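N-acetyltransferase domain-containing protein (Deinococcus radiodurans, PDB 3S6F) binds coenzyme A in an acetyltransferase (GNAT) fold and probably transfers acetyl groups from acetyl-CoA to an amine substrate that is not established. Local coordinates at residues G62-L67 with P77-Q82; A47-L52 with R96-E101; A8-Q13 with A53-G58. All blocks are in the same frame, centred on the assembly; numbering follows the deposited sequence.

Contact 1: G62-L67 with P77-Q82; sequences GFVNAL and PLLEVQ. With COA (coenzyme A), chain B.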
loop_
_atom_site.group_PDB
_atom_site.type_symbol
_atom_site.label_atom_id
_atom_site.label_comp_id
_atom_site.label_asym_id
_atom_site.label_seq_id
_atom_site.Cartn_x
_atom_site.Cartn_y
_atom_site.Cartn_z
ATOM N N GLY A 62 12.233 -7.330 15.668
ATOM C CA GLY A 62 11.101 -7.514 14.760
ATOM C C GLY A 62 10.577 -6.180 14.376
ATOM O O GLY A 62 10.646 -5.228 15.177
ATOM N N PHE A 63 9.991 -6.076 13.178
ATOM C CA PHE A 63 9.357 -4.820 12.770
ATOM C C PHE A 63 8.279 -5.116 11.781
ATOM O O PHE A 63 8.237 -6.162 11.122
ATOM C CB PHE A 63 10.357 -3.794 12.192
ATOM C CG PHE A 63 10.783 -4.074 10.771
ATOM C CD1 PHE A 63 11.767 -4.975 10.483
ATOM C CD2 PHE A 63 10.123 -3.443 9.736
ATOM C CE1 PHE A 63 12.105 -5.246 9.175
ATOM C CE2 PHE A 63 10.494 -3.684 8.432
ATOM C CZ PHE A 63 11.452 -4.606 8.154
ATOM N N VAL A 64 7.397 -4.133 11.616
ATOM C CA VAL A 64 6.378 -4.105 10.561
ATOM C C VAL A 64 6.182 -2.644 10.187
ATOM O O VAL A 64 6.200 -1.761 11.061
ATOM C CB VAL A 64 5.069 -4.749 11.036
ATOM C CG1 VAL A 64 4.480 -4.054 12.268
ATOM C CG2 VAL A 64 4.047 -4.861 9.932
ATOM N N ASN A 65 5.970 -2.370 8.905
ATOM C CA ASN A 65 5.653 -1.018 8.470
ATOM C C ASN A 65 4.346 -0.991 7.701
ATOM O O ASN A 65 3.828 -2.023 7.272
ATOM C CB ASN A 65 6.787 -0.373 7.648
ATOM C CG ASN A 65 6.984 -1.010 6.267
ATOM O OD1 ASN A 65 6.745 -2.199 6.091
ATOM N ND2 ASN A 65 7.507 -0.211 5.330
ATOM N N ALA A 66 3.838 0.222 7.459
ATOM C CA ALA A 66 2.596 0.376 6.728
ATOM C C ALA A 66 2.594 1.712 5.995
ATOM O O ALA A 66 3.071 2.742 6.511
ATOM C CB ALA A 66 1.366 0.258 7.622
ATOM N N LEU A 67 1.976 1.679 4.825
ATOM C CA LEU A 67 1.621 2.863 4.036
ATOM C C LEU A 67 0.152 3.124 4.270
ATOM O O LEU A 67 -0.625 2.180 4.440
ATOM C CB LEU A 67 1.855 2.586 2.546
ATOM C CG LEU A 67 3.174 1.889 2.181
ATOM C CD1 LEU A 67 3.212 1.640 0.665
ATOM C CD2 LEU A 67 4.427 2.622 2.685
ATOM N N PRO A 77 3.952 -3.309 3.649
ATOM C CA PRO A 77 4.996 -3.841 2.783
ATOM C C PRO A 77 5.874 -4.920 3.384
ATOM O O PRO A 77 6.265 -5.852 2.682
ATOM C CB PRO A 77 5.824 -2.581 2.421
ATOM C CG PRO A 77 4.871 -1.432 2.603
ATOM C CD PRO A 77 4.055 -1.844 3.802
ATOM N N LEU A 78 6.265 -4.729 4.640
ATOM C CA LEU A 78 7.293 -5.542 5.298
ATOM C C LEU A 78 6.863 -5.970 6.676
ATOM O O LEU A 78 6.372 -5.154 7.463
ATOM C CB LEU A 78 8.607 -4.764 5.414
ATOM C CG LEU A 78 9.249 -4.225 4.140
ATOM C CD1 LEU A 78 10.378 -3.251 4.508
ATOM C CD2 LEU A 78 9.737 -5.357 3.218
ATOM N N LEU A 79 7.112 -7.231 6.997
ATOM C CA LEU A 79 6.960 -7.807 8.329
ATOM C C LEU A 79 8.104 -8.791 8.503
ATOM O O LEU A 79 8.238 -9.712 7.695
ATOM C CB LEU A 79 5.615 -8.526 8.466
ATOM C CG LEU A 79 5.416 -9.374 9.730
ATOM C CD1 LEU A 79 5.298 -8.496 10.975
ATOM C CD2 LEU A 79 4.218 -10.307 9.563
ATOM N N GLU A 80 8.884 -8.656 9.569
ATOM C CA GLU A 80 9.950 -9.611 9.779
ATOM C C GLU A 80 10.309 -9.673 11.243
ATOM O O GLU A 80 10.412 -8.680 11.949
ATOM C CB GLU A 80 11.208 -9.258 8.978
ATOM C CG GLU A 80 12.258 -10.356 8.972
ATOM C CD GLU A 80 13.421 -10.073 8.021
ATOM O OE1 GLU A 80 13.484 -8.949 7.469
ATOM O OE2 GLU A 80 14.280 -10.975 7.850
ATOM N N VAL A 81 10.508 -10.915 11.694
ATOM C CA VAL A 81 11.042 -11.236 13.012
ATOM C C VAL A 81 12.332 -11.995 12.779
ATOM O O VAL A 81 12.391 -12.903 11.955
ATOM C CB VAL A 81 10.037 -12.068 13.853
ATOM C CG1 VAL A 81 10.655 -12.594 15.135
ATOM C CG2 VAL A 81 8.763 -11.240 14.126
ATOM N N GLN A 82 13.382 -11.615 13.489
ATOM C CA GLN A 82 14.676 -12.291 13.315
ATOM C C GLN A 82 14.542 -13.753 13.712
ATOM O O GLN A 82 13.824 -14.090 14.645
ATOM C CB GLN A 82 15.768 -11.579 14.100
ATOM C CG GLN A 82 15.975 -10.187 13.503
ATOM C CD GLN A 82 17.180 -9.458 13.967
ATOM O OE1 GLN A 82 17.946 -9.987 14.746
ATOM N NE2 GLN A 82 17.384 -8.223 13.467
HETATM N N1A COA B . 6.028 -21.397 6.131
HETATM C C2A COA B . 5.042 -22.026 6.861
HETATM N N3A COA B . 4.508 -21.468 8.000
HETATM C C4A COA B . 4.994 -20.270 8.413
HETATM C C5A COA B . 6.010 -19.629 7.711
HETATM C C6A COA B . 6.516 -20.186 6.538
HETATM N N6A COA B . 7.463 -19.581 5.810
HETATM N N7A COA B . 6.283 -18.470 8.367
HETATM C C8A COA B . 5.476 -18.399 9.448
HETATM N N9A COA B . 4.675 -19.505 9.494
HETATM C C1B COA B . 3.630 -19.797 10.472
HETATM C C2B COA B . 3.915 -21.069 11.262
HETATM O O2B COA B . 2.667 -21.628 11.531
HETATM C C3B COA B . 4.528 -20.598 12.571
HETATM O O3B COA B . 4.369 -21.506 13.648
HETATM P P3B COA B . 5.570 -22.522 14.049
HETATM O O7A COA B . 5.841 -23.359 12.824
HETATM O O8A COA B . 6.776 -21.694 14.417
HETATM O O9A COA B . 5.030 -23.320 15.210
HETATM C C4B COA B . 3.752 -19.303 12.753
HETATM O O4B COA B . 3.565 -18.782 11.443
HETATM C C5B COA B . 4.471 -18.290 13.623
HETATM O O5B COA B . 3.550 -17.288 14.016
HETATM P P1A COA B . 4.064 -16.178 15.070
HETATM O O1A COA B . 2.866 -15.352 15.379
HETATM O O2A COA B . 4.825 -16.780 16.215
HETATM O O3A COA B . 5.006 -15.306 14.123
HETATM P P2A COA B . 6.609 -15.249 14.068
HETATM O O4A COA B . 7.161 -16.620 13.969
HETATM O O5A COA B . 7.073 -14.380 15.184
HETATM O O6A COA B . 6.770 -14.432 12.714
HETATM C CBP COA B . 6.890 -14.303 10.331
HETATM C CCP COA B . 6.128 -14.871 11.517
HETATM C CDP COA B . 6.911 -12.766 10.429
HETATM C CEP COA B . 6.163 -14.712 9.030
HETATM C CAP COA B . 8.305 -14.906 10.395
HETATM O OAP COA B . 8.285 -16.280 10.052
HETATM C C9P COA B . 9.238 -14.189 9.447
HETATM O O9P COA B . 9.868 -13.084 9.829
HETATM N N8P COA B . 9.481 -14.692 8.245
HETATM C C7P COA B . 10.373 -14.036 7.295
HETATM C C6P COA B . 9.766 -12.799 6.618
HETATM C C5P COA B . 8.374 -13.092 6.135
HETATM O O5P COA B . 8.156 -14.124 5.494
HETATM N N4P COA B . 7.448 -12.170 6.435
HETATM C C3P COA B . 6.128 -12.159 5.851
HETATM C C2P COA B . 6.082 -11.032 4.820
HETATM S S1P COA B . 7.082 -11.375 3.332
#
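The F63 ring carries L78 at its edge: L78 CD1 lies in the ring plane, 3.9 Å from F63 CE2, while L78 CB and E80 CB approach obliquely. F27 meets the same ring edge-to-face, and L40, L44 and L52 surround it, so an apolar residue suits this spot. The N65 side chain crosses that of P77 at about a right angle. With N65 CG set between its backbone N and carbonyl carbon (chi1 69°), OD1 takes a weak bond from L78 N (3.0 Å), while N65 N donates to L78 O (3.2 Å). A short polar side chain serves a backbone N-H where strand 73-81 is interrupted.

Beyond it the antiparallel hairpin is regular. F63 N donates to E80 O (2.9 Å) and E80 N to F63 O (3.0 Å), both nearly in line with the carbonyls. G62 faces V81, where a beta carbon would crowd V81 CG2. On the side turned from 62-67, strand 79-81 binds coenzyme A: N4P donates to L79 O (2.9 Å), and V81 N to O9P (2.9 Å).

V64 and L79 pack under helix 90-102; F63 faces helix 37-46, strand 49-54 flanks 60-68, and L72 of the second subunit touches L78.

Contact 2: A47-L52 with R96-E101; sequences AAVFVL and RRVLTE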
loop_
_atom_site.group_PDB
_atom_site.type_symbol
_atom_site.label_atom_id
_atom_site.label_comp_id
_atom_site.label_asym_id
_atom_site.label_seq_id
_atom_site.Cartn_x
_atom_site.Cartn_y
_atom_site.Cartn_z
ATOM N N ALA A 47 7.441 5.605 6.448
ATOM C CA ALA A 47 6.203 4.853 6.601
ATOM C C ALA A 47 5.106 5.766 7.164
ATOM O O ALA A 47 5.388 6.696 7.915
ATOM C CB ALA A 47 6.425 3.646 7.525
ATOM N N ALA A 48 3.853 5.442 6.901
ATOM C CA ALA A 48 2.771 6.101 7.651
ATOM C C ALA A 48 2.875 5.780 9.127
ATOM O O ALA A 48 2.826 6.669 9.985
ATOM C CB ALA A 48 1.399 5.729 7.109
ATOM N N VAL A 49 2.973 4.494 9.450
ATOM C CA VAL A 49 3.109 3.991 10.811
ATOM C C VAL A 49 3.990 2.759 10.753
ATOM O O VAL A 49 4.153 2.110 9.701
ATOM C CB VAL A 49 1.745 3.663 11.488
ATOM C CG1 VAL A 49 0.847 4.905 11.632
ATOM C CG2 VAL A 49 1.040 2.516 10.768
ATOM N N PHE A 50 4.526 2.390 11.897
ATOM C CA PHE A 50 5.322 1.170 12.034
ATOM C C PHE A 50 5.329 0.747 13.484
ATOM O O PHE A 50 4.995 1.546 14.369
ATOM C CB PHE A 50 6.759 1.352 11.492
ATOM C CG PHE A 50 7.524 2.399 12.217
ATOM C CD1 PHE A 50 8.219 2.115 13.389
ATOM C CD2 PHE A 50 7.555 3.703 11.746
ATOM C CE1 PHE A 50 8.919 3.095 14.060
ATOM C CE2 PHE A 50 8.259 4.676 12.431
ATOM C CZ PHE A 50 8.938 4.366 13.586
ATOM N N VAL A 51 5.724 -0.509 13.719
ATOM C CA VAL A 51 5.912 -1.024 15.071
ATOM C C VAL A 51 7.245 -1.766 15.128
ATOM O O VAL A 51 7.529 -2.545 14.226
ATOM C CB VAL A 51 4.771 -1.953 15.546
ATOM C CG1 VAL A 51 4.912 -2.289 17.037
ATOM C CG2 VAL A 51 3.389 -1.338 15.276
ATOM N N LEU A 52 8.037 -1.485 16.145
ATOM C CA LEU A 52 9.291 -2.155 16.437
ATOM C C LEU A 52 9.183 -2.957 17.719
ATOM O O LEU A 52 8.605 -2.478 18.690
ATOM C CB LEU A 52 10.423 -1.115 16.639
ATOM C CG LEU A 52 10.558 -0.035 15.572
ATOM C CD1 LEU A 52 11.714 0.909 15.882
ATOM C CD2 LEU A 52 10.731 -0.650 14.169
ATOM N N ARG A 96 -1.049 -7.268 14.940
ATOM C CA ARG A 96 -2.145 -6.671 15.694
ATOM C C ARG A 96 -1.820 -5.211 16.052
ATOM O O ARG A 96 -2.677 -4.323 15.952
ATOM C CB ARG A 96 -2.419 -7.482 16.968
ATOM C CG ARG A 96 -3.104 -8.823 16.754
ATOM C CD ARG A 96 -3.537 -9.466 18.068
ATOM N NE ARG A 96 -2.408 -9.934 18.822
ATOM C CZ ARG A 96 -1.862 -11.145 18.674
ATOM N NH1 ARG A 96 -2.376 -12.056 17.831
ATOM N NH2 ARG A 96 -0.804 -11.420 19.414
ATOM N N ARG A 97 -0.582 -4.953 16.475
ATOM C CA ARG A 97 -0.202 -3.600 16.862
ATOM C C ARG A 97 -0.205 -2.637 15.685
ATOM O O ARG A 97 -0.610 -1.494 15.855
ATOM C CB ARG A 97 1.136 -3.614 17.581
ATOM C CG ARG A 97 1.005 -4.184 19.000
ATOM C CD ARG A 97 2.354 -4.388 19.638
ATOM N NE ARG A 97 2.244 -4.857 21.017
ATOM C CZ ARG A 97 2.268 -4.066 22.082
ATOM N NH1 ARG A 97 2.416 -2.754 21.986
ATOM N NH2 ARG A 97 2.193 -4.639 23.284
ATOM N N VAL A 98 0.227 -3.060 14.498
ATOM C CA VAL A 98 0.226 -2.124 13.367
ATOM C C VAL A 98 -1.210 -1.839 12.911
ATOM O O VAL A 98 -1.525 -0.714 12.518
ATOM C CB VAL A 98 1.137 -2.580 12.211
ATOM C CG1 VAL A 98 0.519 -3.648 11.310
ATOM C CG2 VAL A 98 1.577 -1.358 11.394
ATOM N N LEU A 99 -2.089 -2.845 13.029
ATOM C CA LEU A 99 -3.489 -2.628 12.691
ATOM C C LEU A 99 -4.110 -1.614 13.659
ATOM O O LEU A 99 -4.870 -0.744 13.233
ATOM C CB LEU A 99 -4.260 -3.957 12.643
ATOM C CG LEU A 99 -3.855 -4.897 11.515
ATOM C CD1 LEU A 99 -4.463 -6.287 11.731
ATOM C CD2 LEU A 99 -4.218 -4.335 10.160
ATOM N N THR A 100 -3.733 -1.661 14.923
ATOM C CA THR A 100 -4.181 -0.659 15.892
ATOM C C THR A 100 -3.675 0.730 15.492
ATOM O O THR A 100 -4.433 1.728 15.520
ATOM C CB THR A 100 -3.747 -1.021 17.296
ATOM O OG1 THR A 100 -4.403 -2.251 17.662
ATOM C CG2 THR A 100 -4.055 0.101 18.298
ATOM N N GLU A 101 -2.416 0.842 15.085
ATOM C CA GLU A 101 -1.868 2.151 14.671
ATOM C C GLU A 101 -2.560 2.721 13.453
ATOM O O GLU A 101 -2.748 3.926 13.323
ATOM C CB GLU A 101 -0.381 2.099 14.436
ATOM C CG GLU A 101 0.476 1.797 15.643
ATOM C CD GLU A 101 0.212 2.740 16.776
ATOM O OE1 GLU A 101 0.377 3.953 16.555
ATOM O OE2 GLU A 101 -0.134 2.295 17.866
#
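V51 sets its CG2 methyl against the helix backbone, over the peptide that joins R97 to V98: V51 CG2 is 3.7 Å from V98 N. The same V51 CG2 is 3.8 Å from R97 C. V51 CG1, anti to the backbone N (chi1 -171°), turns instead to R97 CB, 4.0 Å away. The valine and the arginine cross at about a right angle, and R97 meets V51 with its CB while its extended chain leads off to E93, which forms a salt bridge with NE, and to the F12 ring, which it meets in a cation-pi contact.

Two residues earlier in the strand, V49 aims the same way and lies obliquely against two helix residues a turn apart. Its CG2 meets V98 CG2 at 4.0 Å and E101 CB at 4.0 Å. V98 presents that methyl because CG2 stands anti to its backbone N, leaving V98 CB for V51 CG2. E101 contributes its CB, while its chain bends at chi2 (-55°) beyond the contact. Compact beta-branched valines suit the interface, since they let the helix backbone come close to the strand, with axes 7.8 Å apart; long residues such as R97 and E101 can stand at the border, touching the valines with their CB atoms. F50 points the other way, toward helix 37-46.

A48 and V49 together face A66 of the next strand in a classic beta bulge. Strand and helix run at 149° to each other without a hydrogen bond between them: this is helix 90-102 laid on the sheet, as in the GNAT fold, where it follows the coenzyme A-binding loop.

Contact 3: A8-Q13 with A53-G58; sequences ADIQFQ and ARTPDG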
loop_
_atom_site.group_PDB
_atom_site.type_symbol
_atom_site.label_atom_id
_atom_site.label_comp_id
_atom_site.label_asym_id
_atom_site.label_seq_id
_atom_site.Cartn_x
_atom_site.Cartn_y
_atom_site.Cartn_z
ATOM N N ALA A 8 9.004 -11.867 27.433
ATOM C CA ALA A 8 8.660 -11.054 28.575
ATOM C C ALA A 8 9.397 -9.737 28.642
ATOM O O ALA A 8 8.817 -8.802 29.149
ATOM C CB ALA A 8 8.814 -11.849 29.907
ATOM N N ASP A 9 10.654 -9.629 28.208
ATOM C CA ASP A 9 11.354 -8.314 28.161
ATOM C C ASP A 9 11.568 -7.878 26.670
ATOM O O ASP A 9 12.658 -7.463 26.210
ATOM C CB ASP A 9 12.692 -8.325 28.914
ATOM C CG ASP A 9 12.818 -9.476 29.883
ATOM O OD1 ASP A 9 12.334 -9.305 31.007
ATOM O OD2 ASP A 9 13.405 -10.529 29.508
ATOM N N ILE A 10 10.535 -8.060 25.884
ATOM C CA ILE A 10 10.447 -7.351 24.597
ATOM C C ILE A 10 9.559 -6.176 24.829
ATOM O O ILE A 10 8.471 -6.299 25.435
ATOM C CB ILE A 10 9.872 -8.256 23.501
ATOM C CG1 ILE A 10 10.833 -9.419 23.202
ATOM C CG2 ILE A 10 9.572 -7.446 22.233
ATOM C CD1 ILE A 10 12.283 -8.982 22.922
ATOM N N GLN A 11 10.018 -5.029 24.350
ATOM C CA GLN A 11 9.263 -3.805 24.361
ATOM C C GLN A 11 8.937 -3.360 22.956
ATOM O O GLN A 11 9.699 -3.604 22.033
ATOM C CB GLN A 11 10.060 -2.738 25.089
ATOM C CG GLN A 11 10.216 -3.089 26.612
ATOM C CD GLN A 11 10.585 -1.882 27.440
ATOM O OE1 GLN A 11 11.769 -1.601 27.644
ATOM N NE2 GLN A 11 9.581 -1.128 27.869
ATOM N N PHE A 12 7.833 -2.647 22.812
ATOM C CA PHE A 12 7.363 -2.185 21.504
ATOM C C PHE A 12 7.341 -0.679 21.466
ATOM O O PHE A 12 7.041 -0.010 22.476
ATOM C CB PHE A 12 5.948 -2.708 21.248
ATOM C CG PHE A 12 5.865 -4.183 21.214
ATOM C CD1 PHE A 12 5.641 -4.916 22.366
ATOM C CD2 PHE A 12 5.972 -4.874 20.013
ATOM C CE1 PHE A 12 5.553 -6.269 22.343
ATOM C CE2 PHE A 12 5.891 -6.235 19.975
ATOM C CZ PHE A 12 5.686 -6.960 21.147
ATOM N N GLN A 13 7.609 -0.118 20.287
ATOM C CA GLN A 13 7.488 1.306 20.077
ATOM C C GLN A 13 7.113 1.586 18.629
ATOM O O GLN A 13 7.329 0.755 17.751
ATOM C CB GLN A 13 8.727 2.090 20.516
ATOM C CG GLN A 13 9.944 1.845 19.698
ATOM C CD GLN A 13 11.120 2.558 20.276
ATOM O OE1 GLN A 13 11.638 2.145 21.319
ATOM N NE2 GLN A 13 11.544 3.621 19.636
ATOM N N ALA A 53 9.815 -4.124 17.718
ATOM C CA ALA A 53 9.989 -4.976 18.893
ATOM C C ALA A 53 11.468 -4.983 19.231
ATOM O O ALA A 53 12.282 -5.263 18.356
ATOM C CB ALA A 53 9.507 -6.390 18.595
ATOM N N ARG A 54 11.799 -4.614 20.470
ATOM C CA ARG A 54 13.183 -4.401 20.895
ATOM C C ARG A 54 13.498 -5.219 22.143
ATOM O O ARG A 54 12.685 -5.314 23.055
ATOM C CB ARG A 54 13.430 -2.917 21.209
ATOM C CG ARG A 54 13.111 -2.010 20.022
ATOM C CD ARG A 54 13.383 -0.546 20.328
ATOM N NE ARG A 54 14.795 -0.238 20.376
ATOM C CZ ARG A 54 15.303 0.921 20.736
ATOM N NH1 ARG A 54 14.540 1.873 21.218
ATOM N NH2 ARG A 54 16.594 1.103 20.643
ATOM N N THR A 55 14.709 -5.735 22.188
ATOM C CA THR A 55 15.256 -6.310 23.421
ATOM C C THR A 55 15.742 -5.156 24.328
ATOM O O THR A 55 15.856 -4.014 23.905
ATOM C CB THR A 55 16.379 -7.316 23.100
ATOM O OG1 THR A 55 17.273 -6.736 22.150
ATOM C CG2 THR A 55 15.822 -8.588 22.555
ATOM N N PRO A 56 16.068 -5.479 25.606
ATOM C CA PRO A 56 16.446 -4.439 26.539
ATOM C C PRO A 56 17.667 -3.620 26.133
ATOM O O PRO A 56 17.733 -2.430 26.480
ATOM C CB PRO A 56 16.650 -5.201 27.863
ATOM C CG PRO A 56 15.795 -6.395 27.751
ATOM C CD PRO A 56 15.779 -6.754 26.279
ATOM N N ASP A 57 18.595 -4.217 25.392
ATOM C CA ASP A 57 19.756 -3.505 24.909
ATOM C C ASP A 57 19.468 -2.554 23.739
ATOM O O ASP A 57 20.366 -1.842 23.295
ATOM C CB ASP A 57 20.902 -4.455 24.524
ATOM C CG ASP A 57 20.580 -5.365 23.330
ATOM O OD1 ASP A 57 19.452 -5.267 22.750
ATOM O OD2 ASP A 57 21.484 -6.152 22.938
ATOM N N GLY A 58 18.222 -2.524 23.250
ATOM C CA GLY A 58 17.819 -1.633 22.202
ATOM C C GLY A 58 17.859 -2.224 20.809
ATOM O O GLY A 58 17.366 -1.579 19.877
HETATM O O HOH W 1 13.145 -4.619 25.882
#
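Q11 and R54 form the hydrogen-bonded pair that adds edge strand 11-13, antiparallel, to strand 49-54 of the GNAT sheet. Q11 N donates to R54 O (3.0 Å), and R54 N returns a shorter bond to Q11 O (2.8 Å). The tight side of the ribbon holds F12, A53 and I10. I10 CG2 sits over one face of the F12 ring, offset toward its rim, and touches A53 CB at 3.8 Å; A53 CB also approaches F12 CE2. A small alanine fits between two bulky neighbours while helix 90-102 packs against F12. Farther along, I10 CD1 lies beside T55 CG2, the two side chains pointing the same way.

The solvent side is looser. Pairing stops at Q11; beyond it a water donates to both D9 O and R54 O and spans the parting strands, although P56 CD still comes within 3.2 Å of D9 O. Here strand 49-54 ends in a type I turn from T55 to G58, whose last residue has backbone angles that call for glycine.

R54 ties turn and edge strand together. Its chain bends at chi3 (73°), laying the guanidinium so that Q13 OE1 and G58 O both lie at its edge, in plane. NH1 donates to Q13 OE1 at 2.9 Å, the nitrogen standing above the plane of the amide, with the two planar groups 77° apart; NH2 also reaches G18 O. A leucine here would probably leave Q13 OE1, G18 O and the G58 carbonyl without these donors and let the turn move more freely against strand 11-13. R54 grips G58 side-on, NE and NH2 both donating to the single atom G58 O, with NH2 on a lone pair of that oxygen and NE above the carbonyl plane.

In the fold
All three contacts belong to one mixed sheet and the helix laid on it. Contact 1 lies at the centre of the chain; its centre is about 9 Å from that of contact 2 and about 15 Å from that of contact 3, while contacts 2 and 3 are about 16 Å apart. Strand 49-54 serves both contacts 2 and 3 and pairs with strand 60-68 of contact 1. Along the chain, contact 3 is complete before contact 1 begins, and both segments of contact 1 fall between those of contact 2. The sheet thus runs from edge strand 11-13 through 49-54 and 60-68 to 73-81, which carries coenzyme A contacts, with helix 90-102 packed on it.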